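Xylose isomerase domain protein (Alicyclobacillus acidocaldarius subsp. acidocaldarius, PDB 3U0H) is a putative sugar isomerase with a xylose isomerase-like TIM barrel, its substrate and exact reaction not established. Local coordinates at residues A[61-66]-A[91-96]; A[119-124]-A[163-168]; A[205-210]-A[227-232]; A[221-226]-A[266-271]. All coordinates share one frame; numbering follows the deposited sequence.

Contact 1: residues A[61-66]-A[91-96]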
# COMPACT_ATOMS: atom_id res chain seq x y z
N LEU A 61 13.76 28.71 -20.47
CA LEU A 61 13.81 27.25 -20.70
C LEU A 61 13.12 26.40 -19.63
O LEU A 61 13.11 26.76 -18.48
CB LEU A 61 15.28 26.77 -20.91
CG LEU A 61 16.00 27.46 -22.10
CD1 LEU A 61 17.49 27.20 -22.04
CD2 LEU A 61 15.44 27.07 -23.46
N VAL A 62 12.58 25.25 -20.04
CA VAL A 62 11.99 24.27 -19.15
C VAL A 62 12.69 22.90 -19.23
O VAL A 62 12.82 22.31 -20.32
CB VAL A 62 10.51 24.05 -19.48
CG1 VAL A 62 9.97 22.87 -18.65
CG2 VAL A 62 9.67 25.31 -19.20
N LEU A 63 13.15 22.40 -18.08
CA LEU A 63 13.83 21.08 -18.03
C LEU A 63 12.79 20.05 -18.36
O LEU A 63 11.81 19.96 -17.68
CB LEU A 63 14.47 20.78 -16.66
CG LEU A 63 15.17 19.41 -16.45
CD1 LEU A 63 16.47 19.39 -17.27
CD2 LEU A 63 15.47 19.06 -14.99
N ALA A 64 13.04 19.26 -19.38
CA ALA A 64 12.07 18.29 -19.89
C ALA A 64 11.88 17.03 -18.99
O ALA A 64 10.81 16.43 -18.98
CB ALA A 64 12.53 17.85 -21.29
N ASN A 65 12.96 16.57 -18.34
CA ASN A 65 12.98 15.22 -17.75
C ASN A 65 14.18 15.03 -16.83
O ASN A 65 15.19 15.75 -16.93
CB ASN A 65 13.07 14.22 -18.90
CG ASN A 65 13.06 12.75 -18.47
OD1 ASN A 65 12.17 12.28 -17.73
ND2 ASN A 65 14.05 12.01 -18.98
N LEU A 66 14.07 14.06 -15.93
CA LEU A 66 15.19 13.63 -15.17
C LEU A 66 15.49 12.19 -15.47
O LEU A 66 14.78 11.28 -14.95
CB LEU A 66 14.88 13.79 -13.68
CG LEU A 66 15.83 13.14 -12.66
CD1 LEU A 66 17.28 13.65 -12.90
CD2 LEU A 66 15.40 13.37 -11.18
N ARG A 91 13.38 16.91 -6.56
CA ARG A 91 12.70 18.18 -6.29
C ARG A 91 13.40 19.32 -7.06
O ARG A 91 12.76 20.20 -7.58
CB ARG A 91 12.71 18.53 -4.82
CG ARG A 91 11.90 17.67 -3.86
CD ARG A 91 12.15 18.02 -2.38
NE ARG A 91 11.30 17.20 -1.54
CZ ARG A 91 11.67 16.14 -0.84
NH1 ARG A 91 12.95 15.76 -0.74
NH2 ARG A 91 10.78 15.46 -0.17
N LEU A 92 14.72 19.28 -7.14
CA LEU A 92 15.48 20.30 -7.84
C LEU A 92 15.00 20.23 -9.30
O LEU A 92 14.67 21.22 -9.88
CB LEU A 92 16.98 20.09 -7.69
CG LEU A 92 17.84 20.94 -8.68
CD1 LEU A 92 17.62 22.46 -8.48
CD2 LEU A 92 19.34 20.58 -8.61
N CYS A 93 14.85 19.04 -9.85
CA CYS A 93 14.47 18.99 -11.26
C CYS A 93 13.04 19.41 -11.47
O CYS A 93 12.74 20.05 -12.49
CB CYS A 93 14.72 17.60 -11.87
SG CYS A 93 16.48 17.21 -12.01
N ALA A 94 12.16 19.08 -10.52
CA ALA A 94 10.74 19.58 -10.59
C ALA A 94 10.68 21.11 -10.71
O ALA A 94 9.89 21.65 -11.49
CB ALA A 94 9.90 19.11 -9.36
N ARG A 95 11.54 21.80 -9.95
CA ARG A 95 11.60 23.26 -9.88
C ARG A 95 12.01 23.88 -11.22
O ARG A 95 11.70 25.03 -11.49
CB ARG A 95 12.67 23.72 -8.84
CG ARG A 95 12.20 23.88 -7.40
CD ARG A 95 13.39 24.04 -6.43
NE ARG A 95 14.22 25.19 -6.79
CZ ARG A 95 15.30 25.58 -6.13
NH1 ARG A 95 15.96 26.66 -6.52
NH2 ARG A 95 15.73 24.90 -5.06
N LEU A 96 12.79 23.12 -11.99
CA LEU A 96 13.22 23.47 -13.32
C LEU A 96 12.24 23.01 -14.43
O LEU A 96 12.49 23.29 -15.62
CB LEU A 96 14.56 22.80 -13.58
CG LEU A 96 15.70 23.25 -12.66
CD1 LEU A 96 16.95 22.37 -12.81
CD2 LEU A 96 16.00 24.69 -13.03
O HOH W 1 12.29 26.17 -16.09

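Contact 2: residues A[119-124]-A[163-168]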
# COMPACT_ATOMS: atom_id res chain seq x y z
N GLN A 119 14.48 -8.56 -8.63
CA GLN A 119 15.16 -7.49 -7.96
C GLN A 119 14.85 -6.18 -8.70
O GLN A 119 14.57 -5.12 -8.08
CB GLN A 119 16.67 -7.72 -7.89
CG GLN A 119 17.35 -6.63 -7.13
CD GLN A 119 18.87 -6.79 -7.03
OE1 GLN A 119 19.64 -6.24 -7.86
NE2 GLN A 119 19.29 -7.47 -6.01
N LEU A 120 14.95 -6.24 -10.01
CA LEU A 120 14.72 -5.04 -10.78
C LEU A 120 13.24 -4.50 -10.56
O LEU A 120 13.03 -3.30 -10.39
CB LEU A 120 15.09 -5.26 -12.25
CG LEU A 120 14.93 -4.04 -13.14
CD1 LEU A 120 15.97 -3.01 -12.79
CD2 LEU A 120 14.99 -4.41 -14.62
N ALA A 121 12.26 -5.40 -10.52
CA ALA A 121 10.84 -5.03 -10.25
C ALA A 121 10.77 -4.30 -8.92
O ALA A 121 10.14 -3.23 -8.81
CB ALA A 121 9.90 -6.25 -10.22
N ARG A 122 11.43 -4.84 -7.93
CA ARG A 122 11.31 -4.28 -6.58
C ARG A 122 11.99 -2.91 -6.44
O ARG A 122 11.53 -2.06 -5.71
CB ARG A 122 11.84 -5.27 -5.54
CG ARG A 122 11.80 -4.76 -4.10
CD ARG A 122 13.11 -4.10 -3.67
NE ARG A 122 14.33 -4.92 -3.81
CZ ARG A 122 15.57 -4.49 -3.54
NH1 ARG A 122 15.82 -3.24 -3.17
NH2 ARG A 122 16.58 -5.35 -3.65
N ARG A 123 13.10 -2.71 -7.11
CA ARG A 123 13.86 -1.45 -6.99
C ARG A 123 13.20 -0.29 -7.75
O ARG A 123 13.29 0.86 -7.35
CB ARG A 123 15.29 -1.66 -7.52
CG ARG A 123 16.17 -2.48 -6.60
CD ARG A 123 17.58 -2.62 -7.14
NE ARG A 123 18.50 -3.22 -6.19
CZ ARG A 123 19.83 -3.25 -6.35
NH1 ARG A 123 20.41 -2.69 -7.44
NH2 ARG A 123 20.59 -3.84 -5.43
N ILE A 124 12.60 -0.61 -8.88
CA ILE A 124 11.83 0.33 -9.68
C ILE A 124 10.60 0.77 -8.91
O ILE A 124 10.23 1.94 -8.95
CB ILE A 124 11.43 -0.26 -11.06
CG1 ILE A 124 12.71 -0.47 -11.93
CG2 ILE A 124 10.47 0.68 -11.80
CD1 ILE A 124 12.52 -1.04 -13.33
N LYS A 163 4.40 -3.70 -20.68
CA LYS A 163 3.14 -3.70 -19.96
C LYS A 163 3.00 -4.87 -19.01
O LYS A 163 2.39 -4.71 -17.94
CB LYS A 163 1.98 -3.77 -20.90
CG LYS A 163 1.62 -2.49 -21.60
CD LYS A 163 0.53 -2.88 -22.62
CE LYS A 163 -0.40 -1.74 -22.97
NZ LYS A 163 -1.27 -2.07 -24.16
N THR A 164 3.51 -6.05 -19.35
CA THR A 164 3.47 -7.15 -18.36
C THR A 164 4.42 -6.81 -17.21
O THR A 164 4.14 -7.10 -16.05
CB THR A 164 3.82 -8.51 -18.95
OG1 THR A 164 5.21 -8.49 -19.34
CG2 THR A 164 2.91 -8.80 -20.20
N PHE A 165 5.49 -6.09 -17.48
CA PHE A 165 6.51 -5.81 -16.43
C PHE A 165 5.96 -4.82 -15.41
O PHE A 165 6.23 -4.98 -14.23
CB PHE A 165 7.82 -5.39 -17.05
CG PHE A 165 8.96 -5.18 -16.07
CD1 PHE A 165 9.30 -6.15 -15.15
CD2 PHE A 165 9.71 -4.02 -16.12
CE1 PHE A 165 10.34 -5.96 -14.27
CE2 PHE A 165 10.74 -3.83 -15.21
CZ PHE A 165 11.06 -4.80 -14.30
N TRP A 166 5.12 -3.87 -15.85
CA TRP A 166 4.31 -3.05 -14.93
C TRP A 166 3.61 -3.82 -13.84
O TRP A 166 3.47 -3.36 -12.75
CB TRP A 166 3.26 -2.20 -15.68
CG TRP A 166 3.85 -1.19 -16.64
CD1 TRP A 166 5.15 -0.68 -16.64
CD2 TRP A 166 3.16 -0.49 -17.71
NE1 TRP A 166 5.31 0.24 -17.62
CE2 TRP A 166 4.16 0.35 -18.36
CE3 TRP A 166 1.87 -0.56 -18.24
CZ2 TRP A 166 3.85 1.16 -19.45
CZ3 TRP A 166 1.58 0.26 -19.35
CH2 TRP A 166 2.55 1.11 -19.93
N GLU A 167 3.13 -4.98 -14.12
CA GLU A 167 2.44 -5.77 -13.10
C GLU A 167 3.43 -6.23 -12.02
O GLU A 167 3.10 -6.29 -10.88
CB GLU A 167 1.81 -7.01 -13.75
CG GLU A 167 0.74 -6.73 -14.81
CD GLU A 167 0.15 -8.01 -15.45
OE1 GLU A 167 0.03 -9.07 -14.76
OE2 GLU A 167 -0.20 -7.96 -16.66
N ALA A 168 4.66 -6.57 -12.41
CA ALA A 168 5.66 -7.05 -11.43
C ALA A 168 5.96 -5.91 -10.46
O ALA A 168 6.00 -6.10 -9.25
CB ALA A 168 6.94 -7.53 -12.15

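Contact 3: residues A[205-210]-A[227-232]. With PO4 (phosphate ion), chain C.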
# COMPACT_ATOMS: atom_id res chain seq x y z
N HIS A 205 10.81 10.08 -27.31
CA HIS A 205 11.96 10.35 -28.16
C HIS A 205 11.56 10.15 -29.60
O HIS A 205 10.84 9.20 -29.93
CB HIS A 205 13.11 9.38 -27.90
CG HIS A 205 13.82 9.55 -26.58
ND1 HIS A 205 14.62 8.58 -26.08
CD2 HIS A 205 13.85 10.57 -25.66
CE1 HIS A 205 15.15 8.98 -24.91
NE2 HIS A 205 14.66 10.20 -24.65
N ILE A 206 12.13 11.02 -30.46
CA ILE A 206 12.04 10.91 -31.91
C ILE A 206 13.44 10.86 -32.62
O ILE A 206 14.42 11.35 -32.10
CB ILE A 206 11.10 12.05 -32.40
CG1 ILE A 206 10.53 11.73 -33.77
CG2 ILE A 206 11.79 13.40 -32.30
CD1 ILE A 206 9.29 12.50 -34.15
N ASN A 207 13.51 10.25 -33.81
CA ASN A 207 14.78 9.95 -34.55
C ASN A 207 14.37 9.14 -35.77
O ASN A 207 13.16 8.98 -36.02
CB ASN A 207 15.80 9.16 -33.68
CG ASN A 207 15.10 8.07 -32.89
OD1 ASN A 207 14.44 7.21 -33.50
ND2 ASN A 207 15.09 8.20 -31.56
N ASP A 208 15.36 8.65 -36.53
CA ASP A 208 15.10 7.94 -37.79
C ASP A 208 16.18 6.92 -38.16
O ASP A 208 17.18 6.82 -37.49
CB ASP A 208 14.94 8.95 -38.95
CG ASP A 208 13.75 8.64 -39.84
OD1 ASP A 208 13.42 7.44 -40.00
OD2 ASP A 208 13.14 9.61 -40.39
N THR A 209 15.95 6.15 -39.22
CA THR A 209 16.89 5.17 -39.74
C THR A 209 16.48 4.71 -41.12
O THR A 209 15.28 4.60 -41.39
CB THR A 209 16.91 3.89 -38.88
OG1 THR A 209 18.09 3.17 -39.20
CG2 THR A 209 15.67 2.99 -39.14
N ARG A 210 17.46 4.34 -41.97
CA ARG A 210 17.15 3.76 -43.31
C ARG A 210 17.23 2.27 -43.32
O ARG A 210 16.90 1.63 -44.31
CB ARG A 210 18.06 4.33 -44.36
CG ARG A 210 17.85 5.81 -44.61
CD ARG A 210 18.65 6.19 -45.85
NE ARG A 210 18.53 7.58 -46.16
CZ ARG A 210 19.01 8.14 -47.24
NH1 ARG A 210 19.64 7.43 -48.18
NH2 ARG A 210 18.84 9.44 -47.40
N GLY A 227 15.21 9.38 -42.71
CA GLY A 227 15.05 7.94 -42.95
C GLY A 227 13.67 7.46 -43.32
O GLY A 227 12.90 8.20 -43.93
N ARG A 228 13.36 6.21 -42.95
CA ARG A 228 12.10 5.55 -43.38
C ARG A 228 11.06 5.27 -42.27
O ARG A 228 10.02 4.73 -42.57
CB ARG A 228 12.39 4.26 -44.21
CG ARG A 228 12.98 3.05 -43.47
CD ARG A 228 13.43 1.93 -44.44
NE ARG A 228 12.30 1.34 -45.16
CZ ARG A 228 11.39 0.49 -44.64
NH1 ARG A 228 10.40 0.05 -45.40
NH2 ARG A 228 11.44 0.08 -43.37
N ILE A 229 11.31 5.67 -41.02
CA ILE A 229 10.36 5.39 -39.90
C ILE A 229 9.14 6.26 -40.13
O ILE A 229 9.30 7.43 -40.49
CB ILE A 229 10.97 5.71 -38.53
CG1 ILE A 229 12.24 4.91 -38.35
CG2 ILE A 229 10.05 5.33 -37.36
CD1 ILE A 229 12.87 5.19 -37.01
N PRO A 230 7.90 5.69 -40.03
CA PRO A 230 6.64 6.52 -40.19
C PRO A 230 6.35 7.42 -38.98
O PRO A 230 5.72 7.02 -37.97
CB PRO A 230 5.54 5.48 -40.41
CG PRO A 230 6.26 4.25 -40.85
CD PRO A 230 7.58 4.26 -40.11
N LEU A 231 6.82 8.64 -39.10
CA LEU A 231 6.91 9.48 -37.91
C LEU A 231 5.62 10.23 -37.68
O LEU A 231 5.32 10.61 -36.57
CB LEU A 231 8.10 10.45 -38.01
CG LEU A 231 9.52 9.87 -37.84
CD1 LEU A 231 10.54 11.03 -37.88
CD2 LEU A 231 9.67 9.02 -36.58
N VAL A 232 4.86 10.47 -38.75
CA VAL A 232 3.55 11.06 -38.58
C VAL A 232 2.60 10.12 -37.80
O VAL A 232 2.02 10.56 -36.86
CB VAL A 232 2.95 11.57 -39.89
CG1 VAL A 232 1.58 12.17 -39.60
CG2 VAL A 232 3.82 12.65 -40.50
P PO4 C . 10.64 2.06 -48.29
O1 PO4 C . 9.54 1.03 -48.46
O2 PO4 C . 10.19 3.26 -47.46
O3 PO4 C . 11.77 1.45 -47.50
O4 PO4 C . 11.13 2.49 -49.66
O HOH W 2 10.88 9.16 -41.75

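Contact 4: residues A[221-226]-A[266-271]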
# COMPACT_ATOMS: atom_id res chain seq x y z
N ARG A 221 21.99 6.24 -35.21
CA ARG A 221 20.71 6.81 -35.58
C ARG A 221 20.84 8.08 -36.46
O ARG A 221 21.90 8.68 -36.63
CB ARG A 221 19.90 7.18 -34.31
CG ARG A 221 19.83 6.11 -33.19
CD ARG A 221 18.79 6.46 -32.13
NE ARG A 221 18.75 5.45 -31.11
CZ ARG A 221 17.97 5.48 -30.03
NH1 ARG A 221 17.17 6.54 -29.83
NH2 ARG A 221 17.98 4.47 -29.18
N LEU A 222 19.73 8.48 -37.04
CA LEU A 222 19.69 9.61 -37.97
C LEU A 222 18.75 10.69 -37.39
O LEU A 222 17.99 10.44 -36.42
CB LEU A 222 19.20 9.12 -39.32
CG LEU A 222 20.09 8.23 -40.19
CD1 LEU A 222 19.48 8.12 -41.59
CD2 LEU A 222 21.52 8.75 -40.30
N LEU A 223 18.84 11.88 -37.97
CA LEU A 223 17.99 12.99 -37.61
C LEU A 223 16.58 12.69 -38.00
O LEU A 223 16.36 12.17 -39.10
CB LEU A 223 18.37 14.23 -38.38
CG LEU A 223 19.80 14.72 -38.22
CD1 LEU A 223 19.98 16.06 -38.98
CD2 LEU A 223 20.13 14.82 -36.72
N PRO A 224 15.61 13.06 -37.14
CA PRO A 224 14.19 12.90 -37.52
C PRO A 224 13.95 13.34 -38.96
O PRO A 224 14.34 14.45 -39.35
CB PRO A 224 13.46 13.82 -36.56
CG PRO A 224 14.37 13.94 -35.39
CD PRO A 224 15.75 13.93 -35.95
N GLY A 225 13.35 12.46 -39.76
CA GLY A 225 13.08 12.76 -41.15
C GLY A 225 14.17 12.48 -42.20
O GLY A 225 13.92 12.68 -43.39
N ASP A 226 15.36 12.03 -41.83
CA ASP A 226 16.33 11.59 -42.87
C ASP A 226 16.21 10.08 -43.24
O ASP A 226 16.93 9.57 -44.06
CB ASP A 226 17.74 11.94 -42.44
CG ASP A 226 17.99 13.45 -42.39
OD1 ASP A 226 17.33 14.20 -43.14
OD2 ASP A 226 18.88 13.90 -41.62
N ARG A 266 18.25 23.88 -35.15
CA ARG A 266 17.20 24.64 -35.85
C ARG A 266 16.43 23.78 -36.83
O ARG A 266 15.20 23.81 -36.85
CB ARG A 266 17.78 25.85 -36.57
CG ARG A 266 16.76 26.86 -37.08
CD ARG A 266 17.42 28.09 -37.76
NE ARG A 266 18.66 28.53 -37.08
CZ ARG A 266 18.71 29.33 -36.01
NH1 ARG A 266 17.60 29.84 -35.47
NH2 ARG A 266 19.90 29.62 -35.47
N LEU A 267 17.14 22.98 -37.62
CA LEU A 267 16.51 22.11 -38.63
C LEU A 267 15.53 21.09 -38.05
O LEU A 267 14.46 20.86 -38.58
CB LEU A 267 17.56 21.37 -39.47
CG LEU A 267 17.01 20.71 -40.73
CD1 LEU A 267 16.29 21.73 -41.63
CD2 LEU A 267 18.12 20.01 -41.50
N VAL A 268 15.89 20.47 -36.95
CA VAL A 268 15.02 19.43 -36.37
C VAL A 268 13.80 20.07 -35.63
O VAL A 268 12.70 19.53 -35.65
CB VAL A 268 15.85 18.49 -35.45
CG1 VAL A 268 14.96 17.47 -34.71
CG2 VAL A 268 16.94 17.81 -36.26
N ARG A 269 14.01 21.22 -34.97
CA ARG A 269 12.89 22.01 -34.41
C ARG A 269 11.83 22.25 -35.47
O ARG A 269 10.67 22.01 -35.21
CB ARG A 269 13.31 23.40 -33.91
CG ARG A 269 12.52 23.87 -32.72
CD ARG A 269 11.88 25.23 -32.81
NE ARG A 269 12.75 26.18 -33.45
CZ ARG A 269 12.50 26.85 -34.57
NH1 ARG A 269 13.44 27.65 -35.02
NH2 ARG A 269 11.37 26.73 -35.24
N GLU A 270 12.28 22.79 -36.63
CA GLU A 270 11.43 23.02 -37.82
C GLU A 270 10.83 21.75 -38.29
O GLU A 270 9.66 21.66 -38.56
CB GLU A 270 12.22 23.60 -39.00
CG GLU A 270 12.44 25.09 -38.93
CD GLU A 270 13.60 25.59 -39.82
OE1 GLU A 270 13.93 24.96 -40.87
OE2 GLU A 270 14.19 26.62 -39.43
N ARG A 271 11.65 20.74 -38.43
CA ARG A 271 11.12 19.48 -38.86
C ARG A 271 10.06 18.90 -37.92
O ARG A 271 9.06 18.35 -38.37
CB ARG A 271 12.25 18.53 -39.06
CG ARG A 271 13.02 18.83 -40.33
CD ARG A 271 14.09 17.77 -40.50
NE ARG A 271 14.90 17.86 -41.71
CZ ARG A 271 15.69 16.88 -42.12
NH1 ARG A 271 15.78 15.74 -41.42
NH2 ARG A 271 16.44 17.04 -43.20

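Contact 1: residues A[61-66]-A[91-96]
Cys93, on helix 86-95, turns its thiol end into the angle between Leu63 and Leu66 of the third barrel strand. Its CB lies 3.5 Å from Leu63 CD2, and the sulfur then runs on past the same methyl toward Leu66. There SG sits 3.8 Å from Leu66 CD1 with CD2 and CB of that leucine only slightly farther off, a sulfur set against the branched end of an aliphatic chain and making purely apolar contact. Both leucines hold CG opposite the backbone N (chi1 178° in Leu63, 168° in Leu66), which brings Leu63 CD2 and the end of Leu66 to the sulfur from different directions.

Three residues on, Leu96 closes the contact with its backbone as much as with its side chain. Its CB packs against Leu63 CB at 3.7 Å, while its carbonyl oxygen accepts the amide of Leu63, N to O 2.7 Å, in a fairly straight bond (158° at the hydrogen). A water donates to Leu96 O and to Leu61 O, its oxygen 2.6 Å from Leu61 O, so Leu96 O receives two donors and the water ties the start of the strand to the same point.

The strand 62-67 is hydrogen-bonded on one flank to Val33 and on the other to Ser100 and Thr102, as a parallel barrel strand should be. Leu40 and Phe37 of helix 37-47 and Phe56 of helix 49-57 pack on the leucines and the cysteine, completing the apolar layer between the barrel wall and its surrounding helices.

Contact 2: residues A[119-124]-A[163-168]
Phe165 reaches from helix 159-169 across to helix 113-131 and, with Ala121 and Ala168, supplies most of the surface buried here. Its CG stands opposite the backbone N (chi1 -176°), and this extended setting carries the far end of the ring to the neighbouring helix. Three residues meet that end. Ile124 brings CD1 to the ring edge, close to the ring plane and 3.8 Å from CE2. Leu120, whose side chain crosses the phenylalanine at about a right angle, sets CD2 4.0 Å from CZ, and Ala121 places its CB 4.1 Å from CE1. The ring thus ends among residues from one full turn of the helix.

Ala121 faces the other helix squarely and serves a second partner as well: its methyl meets that of Ala168, CB to CB 3.8 Å. With only methyl groups at this point, the two CA atoms come within 5.7 Å, although the local axes pass 9.6 Å apart at a crossing angle of -73°. Between these two segments the contact is a short patch, as suits the steep crossing. With an alanine at Phe165, Leu120 CD2 and Ile124 CD1 would probably lose the ring they pack on, and a gap would open between the helices.

Around this apolar patch, Phe155 meets the Phe165 ring edge to face and also touches Leu120, while Leu105 packs on the phenylalanine from a loop. Behind, Trp166 lies on Val174 and Ala176 of strand 174-179. A third subunit adjoins both helices, its Glu167 pairing with Arg122, so this crossing of two outer barrel helices also borders a subunit interface.

Contact 3: residues A[205-210]-A[227-232]
Gly227 lies over one face of the Asp208 carboxylate, its N and CA both above the plane, and N gives OD2 a weak bond (3.1 Å) from there. At the rim, Ile229 N reaches Asp208 OD1 at 2.9 Å on the syn lone pair, and Thr209 N approaches the same oxygen on the anti side, 20° out of the carboxylate plane. A water lies 2.7 Å from both Asp208 OD2 and Ile229 O. At the edge of the Arg228 guanidinium, near its plane, lies a phosphate ion, probably from the crystallisation liquor; NE points at its O3 at a distance too short to be trusted, and NH1 makes weak bonds to O1 and O3.

Arg228 N also binds Thr209 O at 3.0 Å, nearly straight at the hydrogen (174°) but from above the carbonyl plane. On the side of the carboxylate plane away from Gly227, Ile229 CD1 comes alongside OD1, 3.6 Å from Asp208 CA. Leu231, in the first turn of helix 231-241, lays CD2 3.5 Å from Asn207 O and 4.0 Å from Ile206 CG1. The backbone can come this close to Asp208 because residue 227 is a glycine; a CB would clash with Thr209 O and Asp208 OD1.

Replacing Asp208 by an alanine would probably leave the amides of Ile229 and Gly227 without their acceptor and the turn into the helix less fixed. Gly225 N adds a further weak bond to OD2. Gathering so many N-H groups round one carboxylate would be expected to favour its charged form and to hold the loop against the strand end.

Contact 4: residues A[221-226]-A[266-271]
Leu223 opens the contact, its CB 4.4 Å from Val268 CG2 on helix 261-280 and also near the guanidinium of Arg271. The same residue begins a type II beta turn that runs to Asp226 and is closed by the bond from Asp226 N to Leu223 O. At the second position Pro224 presents its ring to the helix: CG lies 3.6 Å from Val268 CG1, and the two side chains cross at about a right angle. Its carbonyl oxygen accepts Arg271 NH1 at 2.8 Å, lying in the guanidinium plane.

Gly225 follows with phi 87°, a backbone setting in which a CB would be jammed against the carbonyl oxygen of Pro224, so the third corner of the turn calls for glycine. Asp226 then turns its carboxylate to the arginine. OD1 receives NH2 at 3.0 Å from the syn side and a weak, bent bond from NH1, together a salt bridge in which the carboxylate and guanidinium planes stand 86° apart rather than coplanar. The Arg271 chain, extended from CG to NE, brings the guanidinium edge-on to the turn, Pro224 O and Asp226 OD1 both near its plane, and NH1 bridges the two.

Ala249 of strand 246-249 packs on both Pro224 and Val268, so the apolar half of the contact continues onto the barrel wall. The arrangement is that of a beta-alpha loop of a TIM barrel, here the long one after strand 201-206, folded as a proline-glycine turn against the last helix of the barrel.

How the contacts relate
Contacts 3 and 4 form one unit: their centres are 9 Å apart, their segments alternate along the chain, and both are built from the long loop between strand 201-206 and helix 231-241. They meet where Asp208 O lies 3.1 Å from Leu222 N, probably a hydrogen bond. Contact 1 reaches the same barrel sheet, but its centre is about 27 Å from that of contact 3, on the opposite side of the chain's centre. Contact 2, between outer helices, lies about 34 Å from contact 4, centre to centre, again across the barrel. The phosphate touches contact 3 through Arg228 and, as a probable crystallisation additive, marks no established active site.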